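Local coordinates for protein homocysteine S-methyltransferase (Escherichia coli, PDB 5DMM) that catalyses zinc-dependent methyl transfer to homocysteine from S-methylmethionine or, less efficiently, S-adenosylmethionine, forming methionine, at residues Arg290-Cys295 with Ala304-Arg309; Leu17-Ala22 with Val251-Ser256; Phe149-Val154 with Thr184-Ala189. All coordinates share one frame; numbering follows the deposited sequence.

In the fold
Homocysteine S-methyltransferase is an eight-stranded parallel TIM barrel. Contact 1 packs the C-terminal helix on the outside of strand 289-292; contact 2 spans the barrel interior between strands 17-18 and 250-253, which flank that strand. The two are linked by backbone: I292 O lies 2.6 Å from L19 N and C295 N lies 2.7 Å from P254 O, both probably hydrogen bonds. Both lead to the homocysteine pocket, one through C295, which binds zinc, the other through Y253. Contact 3, between helix 143-159 and a loop, lies on the opposite side of the chain's centre, away from the pocket, its centre about 29 Å from that of contact 1 and about 24 Å from that of contact 2.

Contact 1: Arg290-Cys295 with Ala304-Arg309; sequences RLIGGC and AALKAR. With ZN (zinc ion), chain B.
Helix 300-309 reaches the end of strand 289-292 through L306, which meets I292 and the neighbouring G293. Along the helix, A304 and A305 contribute mainly backbone: A304 O accepts a hydrogen bond from A308 N and A305 O one from R309 N, while the small A305 methyl rests on A278. L306 then turns to the strand. Its CG stands anti to the carbonyl carbon (chi1 -76°), which sends the forked end off the helix, and both branches straddle one methyl: I292 CG2 is 4.0 Å from L306 CD1 and just as far from CD2. The two side chains cross obliquely. Farther along, L306 CD1 passes G293 CA at 4.3 Å, where the residue offers only its backbone. The exposed K307 touches L18 of the first strand, and R309 closes the segment with a salt bridge to D279.

I292 also packs on L281 and W284 of helix 281-286, so its branched side chain fills the layer between barrel wall and surrounding helices. Two glycines on, the chain reaches C295, whose SG binds the zinc ion at 2.0 Å together with C229. The helix contact thus rests on dispersion between aliphatic groups and on their exclusion from water, without directional bonds, while directional bonding enters at the sulfur that holds the metal.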
ATOM      1  N   ARG A 290       0.048   2.203  14.085  1.00 13.80           N
ATOM      2  CA  ARG A 290       0.484   0.846  14.417  1.00 15.58           C
ATOM      3  C   ARG A 290       0.991   0.065  13.197  1.00 15.38           C
ATOM      4  O   ARG A 290       1.446  -1.067  13.329  1.00 18.68           O
ATOM      5  CB  ARG A 290      -0.640   0.078  15.099  1.00 14.52           C
ATOM      6  CG  ARG A 290      -1.075   0.723  16.409  1.00 12.86           C
ATOM      7  CD  ARG A 290      -2.029  -0.163  17.196  1.00 17.97           C
ATOM      8  NE  ARG A 290      -1.336  -1.326  17.744  1.00 18.07           N
ATOM      9  CZ  ARG A 290      -1.939  -2.342  18.352  1.00 21.12           C
ATOM     10  NH1 ARG A 290      -3.262  -2.347  18.503  1.00 20.58           N
ATOM     11  NH2 ARG A 290      -1.214  -3.358  18.803  1.00 17.18           N
ATOM     12  N   LEU A 291       0.894   0.674  12.023  1.00 15.32           N
ATOM     13  CA  LEU A 291       1.467   0.086  10.804  1.00 14.57           C
ATOM     14  C   LEU A 291       2.378   1.142  10.222  1.00 14.25           C
ATOM     15  O   LEU A 291       1.903   2.188   9.780  1.00 16.88           O
ATOM     16  CB  LEU A 291       0.384  -0.319   9.792  1.00 13.72           C
ATOM     17  CG  LEU A 291      -0.431  -1.597  10.026  1.00 15.96           C
ATOM     18  CD1 LEU A 291      -1.377  -1.436  11.195  1.00 20.08           C
ATOM     19  CD2 LEU A 291      -1.223  -2.013   8.784  1.00 16.48           C
ATOM     20  N   ILE A 292       3.687   0.878  10.231  1.00 15.66           N
ATOM     21  CA  ILE A 292       4.671   1.893   9.906  1.00 12.15           C
ATOM     22  C   ILE A 292       5.689   1.370   8.876  1.00 13.99           C
ATOM     23  O   ILE A 292       6.253   0.290   9.035  1.00 16.80           O
ATOM     24  CB  ILE A 292       5.402   2.366  11.173  1.00 15.09           C
ATOM     25  CG1 ILE A 292       4.370   2.859  12.195  1.00 17.58           C
ATOM     26  CG2 ILE A 292       6.429   3.455  10.850  1.00 14.08           C
ATOM     27  CD1 ILE A 292       4.959   3.484  13.412  1.00 19.87           C
ATOM     28  N   GLY A 293       5.899   2.136   7.817  1.00 13.69           N
ATOM     29  CA  GLY A 293       6.907   1.783   6.830  1.00 13.20           C
ATOM     30  C   GLY A 293       7.378   2.997   6.067  1.00 15.92           C
ATOM     31  O   GLY A 293       7.347   4.107   6.586  1.00 14.37           O
ATOM     32  N   GLY A 294       7.801   2.784   4.822  1.00 14.71           N
ATOM     33  CA  GLY A 294       8.304   3.874   4.002  1.00 15.27           C
ATOM     34  C   GLY A 294       7.695   3.890   2.617  1.00 13.32           C
ATOM     35  O   GLY A 294       7.263   2.860   2.096  1.00 15.83           O
ATOM     36  N   CYS A 295       7.671   5.069   2.009  1.00 14.68           N
ATOM     37  CA  CYS A 295       7.185   5.209   0.644  1.00 19.08           C
ATOM     38  C   CYS A 295       8.354   5.630  -0.268  1.00 20.67           C
ATOM     39  O   CYS A 295       9.423   5.014  -0.229  1.00 17.19           O
ATOM     40  CB  CYS A 295       6.022   6.212   0.593  1.00 17.46           C
ATOM     41  SG  CYS A 295       4.739   5.869  -0.666  1.00 29.10           S
ATOM     42  N   ALA A 304      15.166  -1.064   8.559  1.00 15.32           N
ATOM     43  CA  ALA A 304      16.136  -1.518   9.556  1.00 19.99           C
ATOM     44  C   ALA A 304      16.234  -0.523  10.714  1.00 18.10           C
ATOM     45  O   ALA A 304      16.264  -0.907  11.889  1.00 19.04           O
ATOM     46  CB  ALA A 304      17.500  -1.722   8.903  1.00 18.28           C
ATOM     47  N   ALA A 305      16.251   0.763  10.390  1.00 15.93           N
ATOM     48  CA  ALA A 305      16.271   1.787  11.433  1.00 19.84           C
ATOM     49  C   ALA A 305      15.002   1.757  12.295  1.00 21.36           C
ATOM     50  O   ALA A 305      15.068   1.934  13.508  1.00 20.34           O
ATOM     51  CB  ALA A 305      16.454   3.170  10.819  1.00 16.97           C
ATOM     52  N   LEU A 306      13.850   1.527  11.674  1.00 18.64           N
ATOM     53  CA  LEU A 306      12.591   1.479  12.424  1.00 18.56           C
ATOM     54  C   LEU A 306      12.587   0.290  13.360  1.00 21.78           C
ATOM     55  O   LEU A 306      12.134   0.382  14.509  1.00 25.25           O
ATOM     56  CB  LEU A 306      11.386   1.404  11.475  1.00 17.12           C
ATOM     57  CG  LEU A 306      10.984   2.705  10.770  1.00 17.32           C
ATOM     58  CD1 LEU A 306      10.058   2.418   9.614  1.00 16.20           C
ATOM     59  CD2 LEU A 306      10.299   3.640  11.754  1.00 17.56           C
ATOM     60  N   LYS A 307      13.114  -0.820  12.865  1.00 20.03           N
ATOM     61  CA  LYS A 307      13.169  -2.068  13.611  1.00 22.74           C
ATOM     62  C   LYS A 307      14.010  -1.891  14.877  1.00 28.26           C
ATOM     63  O   LYS A 307      13.624  -2.331  15.963  1.00 28.34           O
ATOM     64  CB  LYS A 307      13.735  -3.176  12.717  1.00 25.12           C
ATOM     65  CG  LYS A 307      13.900  -4.541  13.370  1.00 28.00           C
ATOM     66  CD  LYS A 307      12.557  -5.133  13.743  1.00 34.47           C
ATOM     67  CE  LYS A 307      12.699  -6.537  14.305  1.00 36.54           C
ATOM     68  NZ  LYS A 307      11.369  -7.092  14.699  1.00 41.43           N
ATOM     69  N   ALA A 308      15.142  -1.208  14.728  1.00 25.77           N
ATOM     70  CA  ALA A 308      16.052  -0.966  15.840  1.00 28.44           C
ATOM     71  C   ALA A 308      15.425  -0.051  16.886  1.00 30.90           C
ATOM     72  O   ALA A 308      15.672  -0.216  18.077  1.00 34.33           O
ATOM     73  CB  ALA A 308      17.356  -0.377  15.337  1.00 30.44           C
ATOM     74  N   ARG A 309      14.609   0.901  16.442  1.00 27.68           N
ATOM     75  CA  ARG A 309      13.985   1.857  17.362  1.00 30.90           C
ATOM     76  C   ARG A 309      12.708   1.323  17.993  1.00 35.05           C
ATOM     77  O   ARG A 309      12.155   1.939  18.898  1.00 34.18           O
ATOM     78  CB  ARG A 309      13.705   3.180  16.644  1.00 23.70           C
ATOM     79  CG  ARG A 309      14.971   4.009  16.441  1.00 34.68           C
ATOM     80  CD  ARG A 309      14.749   5.193  15.514  1.00 31.73           C
ATOM     81  NE  ARG A 309      15.897   6.100  15.469  1.00 34.36           N
ATOM     82  CZ  ARG A 309      16.987   5.902  14.732  1.00 43.30           C
ATOM     83  NH1 ARG A 309      17.096   4.815  13.975  1.00 38.48           N
ATOM     84  NH2 ARG A 309      17.976   6.790  14.760  1.00 38.20           N
TER
HETATM   85 ZN    ZN B 501       4.760   7.090  -2.252  0.57 51.12          ZN

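Contact 2: Leu17-Ala22 with Val251-Ser256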
ATOM      1  N   LEU A  17       3.492  -2.795  13.879  1.00 16.91           N
ATOM      2  CA  LEU A  17       3.677  -3.705  12.750  1.00 22.60           C
ATOM      3  C   LEU A  17       4.480  -2.974  11.679  1.00 18.62           C
ATOM      4  O   LEU A  17       4.042  -1.926  11.202  1.00 20.88           O
ATOM      5  CB  LEU A  17       2.309  -4.133  12.199  1.00 21.00           C
ATOM      6  CG  LEU A  17       2.073  -5.353  11.323  1.00 28.80           C
ATOM      7  CD1 LEU A  17       0.584  -5.680  11.366  1.00 27.48           C
ATOM      8  CD2 LEU A  17       2.540  -5.112   9.892  1.00 26.62           C
ATOM      9  N   LEU A  18       5.635  -3.501  11.273  1.00 15.59           N
ATOM     10  CA  LEU A  18       6.434  -2.778  10.289  1.00 13.75           C
ATOM     11  C   LEU A  18       6.026  -3.146   8.865  1.00 15.11           C
ATOM     12  O   LEU A  18       5.832  -4.316   8.544  1.00 14.41           O
ATOM     13  CB  LEU A  18       7.942  -3.035  10.479  1.00 14.59           C
ATOM     14  CG  LEU A  18       8.588  -2.418  11.727  1.00 17.60           C
ATOM     15  CD1 LEU A  18      10.078  -2.707  11.716  1.00 18.83           C
ATOM     16  CD2 LEU A  18       8.336  -0.907  11.806  1.00 15.10           C
ATOM     17  N   LEU A  19       5.881  -2.131   8.024  1.00 14.11           N
ATOM     18  CA  LEU A  19       5.641  -2.347   6.602  1.00 13.70           C
ATOM     19  C   LEU A  19       6.976  -2.402   5.880  1.00 14.94           C
ATOM     20  O   LEU A  19       8.033  -2.445   6.517  1.00 16.16           O
ATOM     21  CB  LEU A  19       4.753  -1.239   6.032  1.00 12.88           C
ATOM     22  CG  LEU A  19       3.435  -1.046   6.787  1.00 17.58           C
ATOM     23  CD1 LEU A  19       2.585   0.055   6.154  1.00 16.97           C
ATOM     24  CD2 LEU A  19       2.670  -2.353   6.846  1.00 17.72           C
ATOM     25  N   ASP A  20       6.936  -2.422   4.552  1.00 13.61           N
ATOM     26  CA  ASP A  20       8.171  -2.387   3.793  1.00 16.04           C
ATOM     27  C   ASP A  20       8.404  -0.970   3.305  1.00 16.14           C
ATOM     28  O   ASP A  20       7.789  -0.029   3.802  1.00 18.89           O
ATOM     29  CB  ASP A  20       8.126  -3.377   2.617  1.00 13.13           C
ATOM     30  CG  ASP A  20       7.011  -3.075   1.632  1.00 17.66           C
ATOM     31  OD1 ASP A  20       6.182  -2.169   1.881  1.00 18.64           O
ATOM     32  OD2 ASP A  20       6.962  -3.766   0.592  1.00 16.35           O
ATOM     33  N   GLY A  21       9.280  -0.825   2.320  1.00 17.13           N
ATOM     34  CA  GLY A  21       9.564   0.473   1.738  1.00 14.80           C
ATOM     35  C   GLY A  21       9.498   0.396   0.226  1.00 17.27           C
ATOM     36  O   GLY A  21       8.959  -0.566  -0.325  1.00 18.90           O
ATOM     37  N   ALA A  22      10.087   1.381  -0.447  1.00 17.78           N
ATOM     38  CA  ALA A  22       9.985   1.464  -1.902  1.00 18.74           C
ATOM     39  C   ALA A  22      10.656   0.285  -2.620  1.00 17.43           C
ATOM     40  O   ALA A  22      11.707  -0.214  -2.215  1.00 17.04           O
ATOM     41  CB  ALA A  22      10.576   2.786  -2.395  1.00 21.48           C
ATOM     42  N   VAL A 251      -2.160   3.886   9.826  1.00 13.08           N
ATOM     43  CA  VAL A 251      -1.099   3.515   8.901  1.00 13.33           C
ATOM     44  C   VAL A 251      -0.268   4.737   8.528  1.00 14.40           C
ATOM     45  O   VAL A 251      -0.808   5.807   8.276  1.00 17.15           O
ATOM     46  CB  VAL A 251      -1.687   2.891   7.606  1.00 18.06           C
ATOM     47  CG1 VAL A 251      -0.584   2.493   6.657  1.00 21.62           C
ATOM     48  CG2 VAL A 251      -2.567   1.699   7.931  1.00 17.41           C
ATOM     49  N   VAL A 252       1.049   4.581   8.474  1.00 15.05           N
ATOM     50  CA  VAL A 252       1.876   5.697   8.057  1.00 12.11           C
ATOM     51  C   VAL A 252       3.128   5.197   7.348  1.00 15.53           C
ATOM     52  O   VAL A 252       3.903   4.426   7.899  1.00 15.45           O
ATOM     53  CB  VAL A 252       2.254   6.618   9.260  1.00 16.24           C
ATOM     54  CG1 VAL A 252       2.892   5.828  10.408  1.00 15.48           C
ATOM     55  CG2 VAL A 252       3.174   7.736   8.812  1.00 16.37           C
ATOM     56  N   TYR A 253       3.284   5.597   6.097  1.00 13.64           N
ATOM     57  CA  TYR A 253       4.531   5.352   5.404  1.00 14.03           C
ATOM     58  C   TYR A 253       4.840   6.508   4.462  1.00 16.76           C
ATOM     59  O   TYR A 253       4.311   6.587   3.351  1.00 18.06           O
ATOM     60  CB  TYR A 253       4.536   3.998   4.667  1.00 15.26           C
ATOM     61  CG  TYR A 253       3.325   3.533   3.860  1.00 16.33           C
ATOM     62  CD1 TYR A 253       3.448   3.277   2.496  1.00 16.61           C
ATOM     63  CD2 TYR A 253       2.105   3.244   4.469  1.00 15.39           C
ATOM     64  CE1 TYR A 253       2.374   2.798   1.742  1.00 19.20           C
ATOM     65  CE2 TYR A 253       1.022   2.772   3.722  1.00 16.23           C
ATOM     66  CZ  TYR A 253       1.168   2.545   2.364  1.00 16.23           C
ATOM     67  OH  TYR A 253       0.107   2.079   1.615  1.00 15.93           O
ATOM     68  N   PRO A 254       5.693   7.430   4.934  1.00 17.34           N
ATOM     69  CA  PRO A 254       5.988   8.670   4.219  1.00 17.90           C
ATOM     70  C   PRO A 254       7.139   8.524   3.234  1.00 18.75           C
ATOM     71  O   PRO A 254       7.810   7.486   3.184  1.00 19.36           O
ATOM     72  CB  PRO A 254       6.366   9.626   5.348  1.00 17.70           C
ATOM     73  CG  PRO A 254       7.068   8.725   6.332  1.00 20.68           C
ATOM     74  CD  PRO A 254       6.264   7.441   6.299  1.00 18.99           C
ATOM     75  N   ASN A 255       7.359   9.572   2.455  1.00 23.89           N
ATOM     76  CA  ASN A 255       8.520   9.633   1.583  1.00 20.88           C
ATOM     77  C   ASN A 255       9.781   9.865   2.399  1.00 24.04           C
ATOM     78  O   ASN A 255       9.723  10.365   3.523  1.00 27.59           O
ATOM     79  CB  ASN A 255       8.340  10.734   0.548  1.00 23.48           C
ATOM     80  CG  ASN A 255       7.094  10.534  -0.284  1.00 26.77           C
ATOM     81  OD1 ASN A 255       6.702   9.407  -0.548  1.00 26.71           O
ATOM     82  ND2 ASN A 255       6.458  11.623  -0.682  1.00 30.26           N
ATOM     83  N   SER A 256      10.912   9.474   1.828  1.00 24.13           N
ATOM     84  CA  SER A 256      12.213   9.652   2.457  1.00 26.60           C
ATOM     85  C   SER A 256      12.487  11.131   2.686  1.00 36.72           C
ATOM     86  O   SER A 256      12.038  11.978   1.915  1.00 35.32           O
ATOM     87  CB  SER A 256      13.312   9.036   1.579  1.00 29.63           C
ATOM     88  OG  SER A 256      14.573   9.075   2.219  1.00 36.95           O
TER
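Inside the TIM barrel, at the homocysteine pocket, L19 bridges from the end of the first strand to V251 and Y253 of strand 250-253. One methyl does all the work. L19 CD1 comes against the ring of Y253 at 3.6 Å from CD2, with CE2 slightly farther, and lies 4.0 Å from V251 CG1. The methyl approaches the ring obliquely, and the leucine and tyrosine side chains cross at about a right angle.

Strand 289-292 runs between the two partners in the sheet, so this contact skips a strand and belongs to the barrel interior. Side-chain alternation follows: Y253 points toward L19 and V251 brings CG1 to the same interior side, whereas V252 between them points away and packs on I292. A leucine suits the inner wall because it is long enough for one methyl, CD1, to reach the next strand but one; W192 of strand 191-197 and C65 of strand 65-67 also touch it. V251 places CG1 anti to its own backbone N (chi1 -179°), and from there this methyl also lies in the plane of the Y253 ring, at its edge.

Y253 takes the crowded position, CG between the backbone N and the carbonyl carbon (chi1 43°), and its phenol extends across the interior. The OH is gripped there by E168 OE1 and W192 NE1, a pair of hydrogen bonds that should limit how far the ring can swing. E168 and Y253 both line the pocket of bound homocysteine, and I67, another pocket residue, touches the tyrosine while donating its backbone N-H to D20 OD2.

Contact 3: Phe149-Val154 with Thr184-Ala189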
ATOM      1  N   PHE A 149     -12.785  -0.042 -13.179  1.00 19.39           N
ATOM      2  CA  PHE A 149     -11.337   0.168 -13.212  1.00 20.48           C
ATOM      3  C   PHE A 149     -10.634  -0.699 -12.178  1.00 18.47           C
ATOM      4  O   PHE A 149      -9.612  -1.318 -12.467  1.00 17.24           O
ATOM      5  CB  PHE A 149     -10.992   1.645 -12.969  1.00 18.50           C
ATOM      6  CG  PHE A 149      -9.528   1.899 -12.696  1.00 17.76           C
ATOM      7  CD1 PHE A 149      -8.610   1.954 -13.732  1.00 17.36           C
ATOM      8  CD2 PHE A 149      -9.080   2.106 -11.406  1.00 16.67           C
ATOM      9  CE1 PHE A 149      -7.266   2.197 -13.487  1.00 19.60           C
ATOM     10  CE2 PHE A 149      -7.729   2.357 -11.148  1.00 17.53           C
ATOM     11  CZ  PHE A 149      -6.825   2.399 -12.189  1.00 18.03           C
ATOM     12  N   HIS A 150     -11.195  -0.748 -10.973  1.00 17.38           N
ATOM     13  CA  HIS A 150     -10.539  -1.422  -9.862  1.00 16.25           C
ATOM     14  C   HIS A 150     -10.810  -2.923  -9.758  1.00 17.30           C
ATOM     15  O   HIS A 150      -9.973  -3.662  -9.253  1.00 13.24           O
ATOM     16  CB  HIS A 150     -10.969  -0.774  -8.546  1.00 14.60           C
ATOM     17  CG  HIS A 150     -10.257   0.499  -8.237  1.00 17.05           C
ATOM     18  ND1 HIS A 150      -8.906   0.547  -7.956  1.00 17.50           N
ATOM     19  CD2 HIS A 150     -10.702   1.777  -8.174  1.00 17.37           C
ATOM     20  CE1 HIS A 150      -8.558   1.799  -7.710  1.00 17.81           C
ATOM     21  NE2 HIS A 150      -9.627   2.563  -7.841  1.00 17.02           N
ATOM     22  N   ARG A 151     -11.985  -3.356 -10.210  0.57 13.93           N
ATOM     23  CA  ARG A 151     -12.429  -4.741 -10.001  0.57 14.83           C
ATOM     24  C   ARG A 151     -11.439  -5.848 -10.417  0.57 11.94           C
ATOM     25  O   ARG A 151     -11.158  -6.732  -9.607  0.57 12.99           O
ATOM     26  CB  ARG A 151     -13.775  -4.976 -10.712  0.57 18.23           C
ATOM     27  CG  ARG A 151     -14.297  -6.399 -10.564  0.57 20.50           C
ATOM     28  CD  ARG A 151     -15.717  -6.549 -11.135  0.57 20.19           C
ATOM     29  NE  ARG A 151     -16.699  -5.755 -10.398  0.57 22.52           N
ATOM     30  CZ  ARG A 151     -17.320  -4.685 -10.891  0.57 28.34           C
ATOM     31  NH1 ARG A 151     -17.071  -4.286 -12.132  0.57 28.67           N
ATOM     32  NH2 ARG A 151     -18.193  -4.020 -10.146  0.57 29.60           N
ATOM     33  N   PRO A 152     -10.914  -5.823 -11.660  1.00 15.54           N
ATOM     34  CA  PRO A 152     -10.010  -6.927 -12.048  1.00 16.48           C
ATOM     35  C   PRO A 152      -8.771  -7.080 -11.157  1.00 14.50           C
ATOM     36  O   PRO A 152      -8.339  -8.212 -10.899  1.00 16.21           O
ATOM     37  CB  PRO A 152      -9.557  -6.550 -13.461  1.00 17.45           C
ATOM     38  CG  PRO A 152     -10.463  -5.494 -13.927  1.00 19.62           C
ATOM     39  CD  PRO A 152     -11.024  -4.808 -12.726  1.00 18.51           C
ATOM     40  N   ARG A 153      -8.211  -5.966 -10.697  1.00 13.17           N
ATOM     41  CA  ARG A 153      -7.024  -6.033  -9.839  1.00 12.93           C
ATOM     42  C   ARG A 153      -7.390  -6.543  -8.444  1.00 16.19           C
ATOM     43  O   ARG A 153      -6.655  -7.342  -7.857  1.00 15.08           O
ATOM     44  CB  ARG A 153      -6.325  -4.672  -9.746  1.00 12.57           C
ATOM     45  CG  ARG A 153      -5.220  -4.628  -8.684  1.00 14.46           C
ATOM     46  CD  ARG A 153      -4.407  -3.344  -8.782  1.00 15.10           C
ATOM     47  NE  ARG A 153      -5.267  -2.171  -8.733  1.00 15.41           N
ATOM     48  CZ  ARG A 153      -4.834  -0.920  -8.833  1.00 15.89           C
ATOM     49  NH1 ARG A 153      -3.532  -0.671  -8.978  1.00 18.57           N
ATOM     50  NH2 ARG A 153      -5.703   0.084  -8.780  1.00 15.30           N
ATOM     51  N   VAL A 154      -8.515  -6.087  -7.901  1.00 14.64           N
ATOM     52  CA  VAL A 154      -8.968  -6.611  -6.616  1.00 12.54           C
ATOM     53  C   VAL A 154      -9.142  -8.124  -6.703  1.00 15.12           C
ATOM     54  O   VAL A 154      -8.669  -8.858  -5.846  1.00 14.35           O
ATOM     55  CB  VAL A 154     -10.290  -5.950  -6.149  1.00 15.84           C
ATOM     56  CG1 VAL A 154     -10.910  -6.730  -5.007  1.00 15.07           C
ATOM     57  CG2 VAL A 154     -10.033  -4.497  -5.729  1.00 16.39           C
ATOM     58  N   THR A 184     -17.179  -4.924  -0.501  1.00 17.33           N
ATOM     59  CA  THR A 184     -18.254  -5.710   0.087  1.00 16.22           C
ATOM     60  C   THR A 184     -18.670  -6.884  -0.805  1.00 17.66           C
ATOM     61  O   THR A 184     -19.244  -7.856  -0.315  1.00 16.88           O
ATOM     62  CB  THR A 184     -19.507  -4.829   0.402  1.00 20.46           C
ATOM     63  OG1 THR A 184     -20.088  -4.338  -0.816  1.00 20.14           O
ATOM     64  CG2 THR A 184     -19.114  -3.656   1.293  1.00 20.76           C
ATOM     65  N   ALA A 185     -18.350  -6.816  -2.102  1.00 16.39           N
ATOM     66  CA  ALA A 185     -18.658  -7.910  -3.008  1.00 19.64           C
ATOM     67  C   ALA A 185     -17.669  -9.072  -2.861  1.00 16.11           C
ATOM     68  O   ALA A 185     -17.826 -10.106  -3.523  1.00 17.21           O
ATOM     69  CB  ALA A 185     -18.680  -7.414  -4.447  1.00 18.16           C
ATOM     70  N   TYR A 186     -16.654  -8.889  -2.010  1.00 17.13           N
ATOM     71  CA  TYR A 186     -15.642  -9.918  -1.701  1.00 16.83           C
ATOM     72  C   TYR A 186     -15.548 -10.057  -0.195  1.00 22.06           C
ATOM     73  O   TYR A 186     -14.653  -9.482   0.431  1.00 20.21           O
ATOM     74  CB  TYR A 186     -14.272  -9.549  -2.299  1.00 19.66           C
ATOM     75  CG  TYR A 186     -14.417  -9.197  -3.745  1.00 15.69           C
ATOM     76  CD1 TYR A 186     -14.616  -7.877  -4.141  1.00 14.61           C
ATOM     77  CD2 TYR A 186     -14.454 -10.190  -4.713  1.00 17.10           C
ATOM     78  CE1 TYR A 186     -14.814  -7.559  -5.467  1.00 15.33           C
ATOM     79  CE2 TYR A 186     -14.654  -9.881  -6.036  1.00 17.36           C
ATOM     80  CZ  TYR A 186     -14.832  -8.564  -6.401  1.00 18.06           C
ATOM     81  OH  TYR A 186     -15.028  -8.249  -7.719  1.00 19.50           O
ATOM     82  N   PRO A 187     -16.490 -10.806   0.403  1.00 21.23           N
ATOM     83  CA  PRO A 187     -16.670 -10.730   1.862  1.00 25.77           C
ATOM     84  C   PRO A 187     -15.457 -11.177   2.694  1.00 25.31           C
ATOM     85  O   PRO A 187     -15.378 -10.792   3.856  1.00 25.36           O
ATOM     86  CB  PRO A 187     -17.868 -11.653   2.111  1.00 29.21           C
ATOM     87  CG  PRO A 187     -18.612 -11.660   0.788  1.00 25.40           C
ATOM     88  CD  PRO A 187     -17.533 -11.626  -0.247  1.00 22.36           C
ATOM     89  N   ARG A 188     -14.531 -11.936   2.118  1.00 31.16           N
ATOM     90  CA  ARG A 188     -13.349 -12.380   2.857  1.00 32.50           C
ATOM     91  C   ARG A 188     -12.236 -11.329   2.848  1.00 25.84           C
ATOM     92  O   ARG A 188     -11.270 -11.417   3.605  1.00 25.68           O
ATOM     93  CB  ARG A 188     -12.825 -13.697   2.274  1.00 40.00           C
ATOM     94  CG  ARG A 188     -13.886 -14.780   2.125  1.00 52.80           C
ATOM     95  CD  ARG A 188     -14.291 -15.372   3.467  1.00 64.11           C
ATOM     96  NE  ARG A 188     -13.293 -16.310   3.976  1.00 74.30           N
ATOM     97  CZ  ARG A 188     -13.417 -16.993   5.111  1.00 78.02           C
ATOM     98  NH1 ARG A 188     -12.457 -17.823   5.494  1.00 83.17           N
ATOM     99  NH2 ARG A 188     -14.500 -16.845   5.863  1.00 80.84           N
ATOM    100  N   ALA A 189     -12.368 -10.337   1.979  1.00 18.73           N
ATOM    101  CA  ALA A 189     -11.330  -9.333   1.810  1.00 20.57           C
ATOM    102  C   ALA A 189     -11.213  -8.449   3.036  1.00 18.81           C
ATOM    103  O   ALA A 189     -12.210  -8.113   3.667  1.00 17.83           O
ATOM    104  CB  ALA A 189     -11.609  -8.475   0.574  1.00 19.45           C
TER
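Y186 leans from the loop between helix 173-183 and strand 191-197 onto helix 143-159, where V154 and R151 receive it. It is the first residue of a type I beta turn, closed by a hydrogen bond from A189 N to Y186 O. From CB, pointing at the helix, the side chain sets out with CG anti to the carbonyl carbon (chi1 -50°), which lays the ring over V154. CD1 and CE1, along one side of the ring, each lie 4.0 Å from V154 CG1. That methyl stands over a ring face, 4.3 Å from the centroid and 26° off the normal, a CH-pi contact. V154 is well placed for it: chi1 of 166° holds CG1 anti to the backbone N, and a beta-branched residue presents its methyl close to the helix.

At the tip the hydroxyl meets R151, which was modelled in two conformations, so these contacts hold for one of them and are less certain than that with V154. In it, Y186 OH comes 3.5 Å from R151 CG and 3.9 Å from R151 CD, touching the aliphatic part of the arginine. The two side chains cross at about a right angle, and OH lies near the guanidinium plane, at its edge. The hydroxyl's hydrogen bond goes to E155 OE2, one residue beyond the segment. L182 of helix 173-183 packs on both R151 and V154.

Replacing Y186 with an alanine would probably leave V154 CG1 without its ring face and E155 without this hydroxyl partner, loosening the turn's hold on the helix. Tyrosine therefore serves twice at this partly buried edge of the barrel: its ring gives an apolar, polarisable face to a methyl, and its hydroxyl pairs with the carboxylate of E155.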